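Local coordinates for sugar-binding transport ATP-binding protein (Pyrococcus horikoshii, PDB 1V43), which probably hydrolyses ATP to drive sugar uptake, serving as the nucleotide-binding subunit of an ABC transporter, at residues A[123-128]-A[151-156]; A[291-296]-A[353-358]. All blocks are in the same frame, centred on the assembly; numbering follows the deposited sequence.

Contact 1: A[123-128]-A[151-156]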
ATOM      1  N   ARG A 123      35.824  -6.060  -3.515  1.00 28.36           N
ATOM      2  CA  ARG A 123      35.988  -4.623  -3.286  1.00 28.50           C
ATOM      3  C   ARG A 123      35.081  -3.841  -4.241  1.00 31.08           C
ATOM      4  O   ARG A 123      34.383  -2.905  -3.834  1.00 25.49           O
ATOM      5  CB  ARG A 123      37.447  -4.200  -3.515  1.00 30.38           C
ATOM      6  CG  ARG A 123      38.423  -4.584  -2.389  1.00 39.34           C
ATOM      7  CD  ARG A 123      39.892  -4.331  -2.792  1.00 34.88           C
ATOM      8  NE  ARG A 123      40.829  -4.583  -1.697  1.00 34.25           N
ATOM      9  CZ  ARG A 123      41.342  -3.640  -0.908  1.00 35.45           C
ATOM     10  NH1 ARG A 123      41.022  -2.366  -1.088  1.00 22.36           N
ATOM     11  NH2 ARG A 123      42.173  -3.970   0.070  1.00 31.06           N
ATOM     12  N   TRP A 124      35.096  -4.234  -5.513  1.00 28.88           N
ATOM     13  CA  TRP A 124      34.281  -3.580  -6.542  1.00 29.33           C
ATOM     14  C   TRP A 124      32.780  -3.680  -6.207  1.00 25.10           C
ATOM     15  O   TRP A 124      32.072  -2.680  -6.199  1.00 31.48           O
ATOM     16  CB  TRP A 124      34.580  -4.231  -7.900  1.00 30.57           C
ATOM     17  CG  TRP A 124      33.591  -3.931  -9.013  1.00 32.02           C
ATOM     18  CD1 TRP A 124      33.532  -2.803  -9.790  1.00 34.64           C
ATOM     19  CD2 TRP A 124      32.566  -4.807  -9.502  1.00 32.61           C
ATOM     20  NE1 TRP A 124      32.535  -2.928 -10.737  1.00 31.98           N
ATOM     21  CE2 TRP A 124      31.928  -4.146 -10.585  1.00 35.46           C
ATOM     22  CE3 TRP A 124      32.125  -6.090  -9.135  1.00 27.28           C
ATOM     23  CZ2 TRP A 124      30.873  -4.726 -11.304  1.00 29.55           C
ATOM     24  CZ3 TRP A 124      31.070  -6.666  -9.853  1.00 29.77           C
ATOM     25  CH2 TRP A 124      30.461  -5.982 -10.926  1.00 30.77           C
ATOM     26  N   ALA A 125      32.313  -4.886  -5.903  1.00 25.74           N
ATOM     27  CA  ALA A 125      30.908  -5.093  -5.576  1.00 26.50           C
ATOM     28  C   ALA A 125      30.532  -4.364  -4.295  1.00 23.57           C
ATOM     29  O   ALA A 125      29.483  -3.735  -4.220  1.00 22.86           O
ATOM     30  CB  ALA A 125      30.609  -6.596  -5.431  1.00 18.92           C
ATOM     31  N   ALA A 126      31.397  -4.456  -3.293  1.00 24.77           N
ATOM     32  CA  ALA A 126      31.151  -3.821  -2.008  1.00 26.04           C
ATOM     33  C   ALA A 126      31.036  -2.307  -2.168  1.00 28.90           C
ATOM     34  O   ALA A 126      30.189  -1.663  -1.534  1.00 28.28           O
ATOM     35  CB  ALA A 126      32.276  -4.179  -1.028  1.00 24.66           C
ATOM     36  N   GLU A 127      31.883  -1.733  -3.017  1.00 26.27           N
ATOM     37  CA  GLU A 127      31.834  -0.297  -3.240  1.00 23.73           C
ATOM     38  C   GLU A 127      30.515   0.062  -3.942  1.00 25.64           C
ATOM     39  O   GLU A 127      29.861   1.045  -3.584  1.00 28.76           O
ATOM     40  CB  GLU A 127      33.045   0.149  -4.074  1.00 24.58           C
ATOM     41  CG  GLU A 127      33.187   1.666  -4.276  1.00 30.95           C
ATOM     42  CD  GLU A 127      32.102   2.260  -5.187  1.00 44.17           C
ATOM     43  OE1 GLU A 127      31.784   1.638  -6.231  1.00 40.85           O
ATOM     44  OE2 GLU A 127      31.579   3.354  -4.870  1.00 37.52           O
ATOM     45  N   LEU A 128      30.124  -0.750  -4.924  1.00 22.72           N
ATOM     46  CA  LEU A 128      28.892  -0.531  -5.676  1.00 25.50           C
ATOM     47  C   LEU A 128      27.657  -0.549  -4.789  1.00 27.82           C
ATOM     48  O   LEU A 128      26.708   0.179  -5.041  1.00 22.38           O
ATOM     49  CB  LEU A 128      28.739  -1.580  -6.783  1.00 20.76           C
ATOM     50  CG  LEU A 128      29.581  -1.281  -8.021  1.00 23.68           C
ATOM     51  CD1 LEU A 128      29.556  -2.447  -8.974  1.00 23.30           C
ATOM     52  CD2 LEU A 128      29.050  -0.029  -8.684  1.00 22.03           C
ATOM     53  N   ALA A 151      23.381  -9.247  -0.024  1.00 39.95           N
ATOM     54  CA  ALA A 151      22.846 -10.265  -0.922  1.00 36.46           C
ATOM     55  C   ALA A 151      22.998  -9.829  -2.377  1.00 31.55           C
ATOM     56  O   ALA A 151      23.330 -10.635  -3.250  1.00 32.48           O
ATOM     57  CB  ALA A 151      21.356 -10.529  -0.598  1.00 34.04           C
ATOM     58  N   VAL A 152      22.756  -8.547  -2.643  1.00 29.55           N
ATOM     59  CA  VAL A 152      22.878  -8.042  -4.011  1.00 28.35           C
ATOM     60  C   VAL A 152      24.326  -8.029  -4.472  1.00 28.38           C
ATOM     61  O   VAL A 152      24.608  -8.401  -5.607  1.00 33.27           O
ATOM     62  CB  VAL A 152      22.319  -6.618  -4.153  1.00 25.90           C
ATOM     63  CG1 VAL A 152      22.523  -6.132  -5.576  1.00 20.78           C
ATOM     64  CG2 VAL A 152      20.846  -6.595  -3.786  1.00 29.19           C
ATOM     65  N   ALA A 153      25.243  -7.608  -3.595  1.00 24.54           N
ATOM     66  CA  ALA A 153      26.660  -7.566  -3.952  1.00 22.49           C
ATOM     67  C   ALA A 153      27.111  -8.970  -4.325  1.00 16.03           C
ATOM     68  O   ALA A 153      27.893  -9.155  -5.260  1.00 27.32           O
ATOM     69  CB  ALA A 153      27.513  -7.026  -2.780  1.00 16.33           C
ATOM     70  N   ARG A 154      26.613  -9.962  -3.596  1.00 25.63           N
ATOM     71  CA  ARG A 154      26.978 -11.348  -3.877  1.00 31.19           C
ATOM     72  C   ARG A 154      26.446 -11.784  -5.236  1.00 35.25           C
ATOM     73  O   ARG A 154      27.117 -12.502  -5.973  1.00 33.36           O
ATOM     74  CB  ARG A 154      26.435 -12.281  -2.798  1.00 35.97           C
ATOM     75  CG  ARG A 154      26.801 -13.740  -3.040  1.00 42.70           C
ATOM     76  CD  ARG A 154      26.398 -14.600  -1.855  1.00 50.98           C
ATOM     77  NE  ARG A 154      24.986 -14.432  -1.533  1.00 57.70           N
ATOM     78  CZ  ARG A 154      24.408 -14.878  -0.420  1.00 66.02           C
ATOM     79  NH1 ARG A 154      25.123 -15.525   0.495  1.00 62.74           N
ATOM     80  NH2 ARG A 154      23.111 -14.670  -0.225  1.00 64.25           N
ATOM     81  N   ALA A 155      25.232 -11.345  -5.564  1.00 35.86           N
ATOM     82  CA  ALA A 155      24.648 -11.702  -6.855  1.00 35.56           C
ATOM     83  C   ALA A 155      25.441 -11.066  -7.990  1.00 31.06           C
ATOM     84  O   ALA A 155      25.692 -11.708  -9.008  1.00 31.18           O
ATOM     85  CB  ALA A 155      23.170 -11.269  -6.923  1.00 17.08           C
ATOM     86  N   ILE A 156      25.871  -9.816  -7.827  1.00 29.60           N
ATOM     87  CA  ILE A 156      26.613  -9.189  -8.918  1.00 28.22           C
ATOM     88  C   ILE A 156      28.110  -9.456  -8.934  1.00 26.96           C
ATOM     89  O   ILE A 156      28.772  -9.164  -9.932  1.00 33.31           O
ATOM     90  CB  ILE A 156      26.413  -7.651  -8.964  1.00 31.26           C
ATOM     91  CG1 ILE A 156      27.322  -6.948  -7.941  1.00 29.55           C
ATOM     92  CG2 ILE A 156      24.959  -7.329  -8.709  1.00 34.55           C
ATOM     93  CD1 ILE A 156      27.304  -5.432  -8.058  1.00 28.69           C
TER
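Ala-125 and Ala-153 meet where the helices come together, with their CA atoms 5.2 Å apart. The helix segments run at 138° to each other, nearer antiparallel than parallel, and their axes approach to 8.9 Å. Alanine suits both positions: with nothing beyond CB, the two methyls can pack at 4.1 Å (Ala-125 CB to Ala-153 CB) without prising the backbones apart. Ala-125 CB also rests 3.7 Å from Ala-153 O.

The rest of the apolar packing gathers round Ile-156. Its CG1 lies between the backbone N and the carbonyl carbon (chi1 81°), an uncommon setting on a helix that turns the longer branch toward helix 115-128. There CG1 packs 4.2 Å from Ala-125 CB, and CD1 goes on to meet Leu-128 CD1 at 3.8 Å, the two side chains passing each other at a slant. Isoleucine and leucine carry methyls long enough to meet beside the alanine pair, where CB atoms alone would not reach. Leu-128 CD1 does double work, for it also sits 3.3 Å above the plane of the Trp-124 ring, displaced toward the rim.

No hydrogen bond crosses the interface, but a second carbonyl oxygen takes part: that of Ile-156 faces the edge of the indole, in its plane, with Trp-124 CZ3 at 3.4 Å from Ile-156 O; the electropositive rim of an aromatic ring is a suitable neighbour for a carbonyl. Trp-124 and Leu-128 also touch Leu-191, so helix 174-191 borders the pair, while Leu-129 packs on Ala-153.

The two helices belong to the helical subdomain of the ABC ATPase fold, in which helix 147-156 directly follows the LSGGQ signature sequence.

Contact 2: A[291-296]-A[353-358]; sequences EHMTVE and VIMDLD
The imidazole of His-292, whose own backbone O receives Asp-356 N, has Glu-291 CG 3.7 Å above one face, offset toward the rim. A second flat group, the carboxylate of Asp-356, accepts Asp-358 N on the anti side of OD1, an Asx turn just where strand 353-356 ends. Beyond this end, strands 293-295 and 353-356 pair antiparallel in the TOBE domain, a family related to the OB fold.

Thr-294 and Ile-354 form the hydrogen-bonded pair: Thr-294 N reaches Ile-354 O at 2.9 Å, and Ile-354 N reaches Thr-294 O at 2.8 Å. The second bond is almost straight at hydrogen (172°), although its donor stands 39° out of the carbonyl plane. Asp-356 N to His-292 O, 3.1 Å, continues the pairing.

On one face Met-293 and Met-355 lie side by side, with Met-293 CG 4.2 Å from Met-355 CA. The flexible thioether chain of Met-293 suits this buried side, where it also meets Ile-288 and Phe-330. With Met-293 cut back to an alanine, the side of Met-355 would probably lose its neighbour, and Phe-330 and Ile-288 part of their packing.

The opposite face carries Thr-294 and Ile-354. A chi1 of -166° sets Thr-294 OG1 opposite the backbone N and leaves CG2 to pack 3.5 Å from Ile-354 CB. Beta-branched residues suit such extended backbone. Glu-296 sends its carboxylate to Lys-352, while Ile-354 CD1 ends 4.0 Å from Glu-296 CA.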
ATOM      1  N   GLU A 291      -8.107   8.818 -10.111  1.00 23.38           N
ATOM      2  CA  GLU A 291      -7.238   9.990 -10.179  1.00 26.27           C
ATOM      3  C   GLU A 291      -7.436  10.820 -11.445  1.00 31.63           C
ATOM      4  O   GLU A 291      -6.790  11.854 -11.601  1.00 27.10           O
ATOM      5  CB  GLU A 291      -5.759   9.586 -10.080  1.00 25.46           C
ATOM      6  CG  GLU A 291      -5.241   8.791 -11.290  1.00 28.11           C
ATOM      7  CD  GLU A 291      -5.304   7.277 -11.091  1.00 26.18           C
ATOM      8  OE1 GLU A 291      -6.255   6.788 -10.452  1.00 25.55           O
ATOM      9  OE2 GLU A 291      -4.400   6.574 -11.585  1.00 21.70           O
ATOM     10  N   HIS A 292      -8.307  10.371 -12.353  1.00 28.92           N
ATOM     11  CA  HIS A 292      -8.550  11.132 -13.573  1.00 31.98           C
ATOM     12  C   HIS A 292      -9.907  11.808 -13.530  1.00 34.41           C
ATOM     13  O   HIS A 292     -10.454  12.219 -14.551  1.00 34.80           O
ATOM     14  CB  HIS A 292      -8.417  10.254 -14.828  1.00 34.76           C
ATOM     15  CG  HIS A 292      -7.013   9.798 -15.086  1.00 25.08           C
ATOM     16  ND1 HIS A 292      -5.915  10.498 -14.634  1.00 31.31           N
ATOM     17  CD2 HIS A 292      -6.527   8.688 -15.696  1.00 24.35           C
ATOM     18  CE1 HIS A 292      -4.814   9.838 -14.941  1.00 20.39           C
ATOM     19  NE2 HIS A 292      -5.157   8.735 -15.585  1.00 28.39           N
ATOM     20  N   MET A 293     -10.432  11.925 -12.321  1.00 32.64           N
ATOM     21  CA  MET A 293     -11.707  12.577 -12.072  1.00 29.69           C
ATOM     22  C   MET A 293     -11.451  13.549 -10.941  1.00 33.33           C
ATOM     23  O   MET A 293     -10.411  13.493 -10.279  1.00 39.87           O
ATOM     24  CB  MET A 293     -12.761  11.563 -11.626  1.00 30.84           C
ATOM     25  CG  MET A 293     -13.149  10.534 -12.681  1.00 32.42           C
ATOM     26  SD  MET A 293     -14.058   9.147 -11.965  1.00 42.66           S
ATOM     27  CE  MET A 293     -15.480   9.851 -11.766  1.00 20.98           C
ATOM     28  N   THR A 294     -12.401  14.444 -10.715  1.00 40.03           N
ATOM     29  CA  THR A 294     -12.283  15.411  -9.639  1.00 36.67           C
ATOM     30  C   THR A 294     -13.695  15.808  -9.223  1.00 39.63           C
ATOM     31  O   THR A 294     -14.670  15.258  -9.734  1.00 33.43           O
ATOM     32  CB  THR A 294     -11.489  16.648 -10.095  1.00 34.98           C
ATOM     33  OG1 THR A 294     -11.122  17.424  -8.945  1.00 21.85           O
ATOM     34  CG2 THR A 294     -12.318  17.507 -11.054  1.00 31.63           C
ATOM     35  N   VAL A 295     -13.804  16.737  -8.283  1.00 45.48           N
ATOM     36  CA  VAL A 295     -15.110  17.205  -7.813  1.00 52.34           C
ATOM     37  C   VAL A 295     -15.201  18.718  -8.015  1.00 49.01           C
ATOM     38  O   VAL A 295     -14.221  19.425  -7.817  1.00 45.59           O
ATOM     39  CB  VAL A 295     -15.310  16.913  -6.303  1.00 58.76           C
ATOM     40  CG1 VAL A 295     -16.506  17.676  -5.788  1.00 21.85           C
ATOM     41  CG2 VAL A 295     -15.516  15.429  -6.064  1.00 21.85           C
ATOM     42  N   GLU A 296     -16.372  19.211  -8.404  1.00 52.99           N
ATOM     43  CA  GLU A 296     -16.549  20.647  -8.604  1.00 58.13           C
ATOM     44  C   GLU A 296     -16.164  21.434  -7.359  1.00 65.54           C
ATOM     45  O   GLU A 296     -16.462  21.019  -6.233  1.00 64.16           O
ATOM     46  CB  GLU A 296     -18.003  20.983  -8.939  1.00 21.85           C
ATOM     47  CG  GLU A 296     -18.264  22.495  -8.935  1.00 21.85           C
ATOM     48  CD  GLU A 296     -19.729  22.853  -9.111  1.00 21.85           C
ATOM     49  OE1 GLU A 296     -20.539  22.541  -8.184  1.00 21.85           O
ATOM     50  OE2 GLU A 296     -20.067  23.454 -10.176  1.00 21.85           O
ATOM     51  N   VAL A 353     -19.256  15.342 -10.027  1.00 43.13           N
ATOM     52  CA  VAL A 353     -18.051  14.636 -10.408  1.00 39.46           C
ATOM     53  C   VAL A 353     -17.649  15.044 -11.821  1.00 39.94           C
ATOM     54  O   VAL A 353     -18.455  14.991 -12.751  1.00 38.11           O
ATOM     55  CB  VAL A 353     -18.266  13.121 -10.356  1.00 39.08           C
ATOM     56  CG1 VAL A 353     -17.001  12.417 -10.801  1.00 46.41           C
ATOM     57  CG2 VAL A 353     -18.646  12.692  -8.935  1.00 42.24           C
ATOM     58  N   ILE A 354     -16.396  15.453 -11.973  1.00 39.74           N
ATOM     59  CA  ILE A 354     -15.876  15.873 -13.268  1.00 39.97           C
ATOM     60  C   ILE A 354     -14.879  14.856 -13.819  1.00 36.83           C
ATOM     61  O   ILE A 354     -13.823  14.640 -13.222  1.00 30.52           O
ATOM     62  CB  ILE A 354     -15.159  17.235 -13.159  1.00 42.43           C
ATOM     63  CG1 ILE A 354     -16.007  18.214 -12.347  1.00 42.27           C
ATOM     64  CG2 ILE A 354     -14.923  17.808 -14.546  1.00 45.02           C
ATOM     65  CD1 ILE A 354     -15.399  19.603 -12.238  1.00 44.55           C
ATOM     66  N   MET A 355     -15.220  14.244 -14.953  1.00 33.12           N
ATOM     67  CA  MET A 355     -14.365  13.260 -15.613  1.00 34.98           C
ATOM     68  C   MET A 355     -13.498  13.888 -16.716  1.00 40.79           C
ATOM     69  O   MET A 355     -13.975  14.723 -17.507  1.00 32.93           O
ATOM     70  CB  MET A 355     -15.206  12.151 -16.264  1.00 32.76           C
ATOM     71  CG  MET A 355     -16.276  11.529 -15.385  1.00 48.72           C
ATOM     72  SD  MET A 355     -16.980  10.031 -16.131  1.00 57.15           S
ATOM     73  CE  MET A 355     -16.779  10.393 -17.886  1.00 53.83           C
ATOM     74  N   ASP A 356     -12.232  13.478 -16.777  1.00 35.26           N
ATOM     75  CA  ASP A 356     -11.330  13.972 -17.814  1.00 36.15           C
ATOM     76  C   ASP A 356     -11.521  13.071 -19.031  1.00 35.56           C
ATOM     77  O   ASP A 356     -11.010  11.948 -19.075  1.00 34.86           O
ATOM     78  CB  ASP A 356      -9.862  13.906 -17.367  1.00 34.68           C
ATOM     79  CG  ASP A 356      -8.914  14.575 -18.369  1.00 36.45           C
ATOM     80  OD1 ASP A 356      -9.240  14.639 -19.580  1.00 37.11           O
ATOM     81  OD2 ASP A 356      -7.832  15.028 -17.950  1.00 33.95           O
ATOM     82  N   LEU A 357     -12.259  13.576 -20.013  1.00 39.09           N
ATOM     83  CA  LEU A 357     -12.559  12.850 -21.237  1.00 38.71           C
ATOM     84  C   LEU A 357     -11.340  12.349 -22.005  1.00 38.26           C
ATOM     85  O   LEU A 357     -11.426  11.361 -22.733  1.00 39.51           O
ATOM     86  CB  LEU A 357     -13.435  13.726 -22.145  1.00 40.96           C
ATOM     87  CG  LEU A 357     -14.924  13.352 -22.239  1.00 42.98           C
ATOM     88  CD1 LEU A 357     -15.403  12.707 -20.950  1.00 42.07           C
ATOM     89  CD2 LEU A 357     -15.742  14.595 -22.547  1.00 43.43           C
ATOM     90  N   ASP A 358     -10.208  13.020 -21.843  1.00 31.80           N
ATOM     91  CA  ASP A 358      -9.001  12.611 -22.540  1.00 39.74           C
ATOM     92  C   ASP A 358      -8.316  11.420 -21.869  1.00 41.40           C
ATOM     93  O   ASP A 358      -7.405  10.822 -22.441  1.00 38.59           O
ATOM     94  CB  ASP A 358      -8.038  13.794 -22.646  1.00 42.21           C
ATOM     95  CG  ASP A 358      -8.489  14.822 -23.681  1.00 46.37           C
ATOM     96  OD1 ASP A 358      -8.272  16.032 -23.455  1.00 55.16           O
ATOM     97  OD2 ASP A 358      -9.051  14.420 -24.726  1.00 49.16           O
TER

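Overall arrangement
From the N terminus, the chain first builds the ATP-binding region, and contact 1 arises there when helix 147-156 returns against helix 115-128, closing a mostly irregular connection of 22 residues. The chain then completes the nucleotide-binding part before entering the beta-rich C-terminal region. Contact 2 closes a much longer excursion of 56 residues, which includes strands 307-319, 323-330 and 333-340. The contacts follow in series, neither nested nor crossed. The centres of contact 1 and contact 2 are about 47 Å apart, on opposite sides of the chain's centre. Contact 1 joins two helices of the ATP-binding region, contact 2 an edge strand to the sheet of the C-terminal region; neither bridges the two.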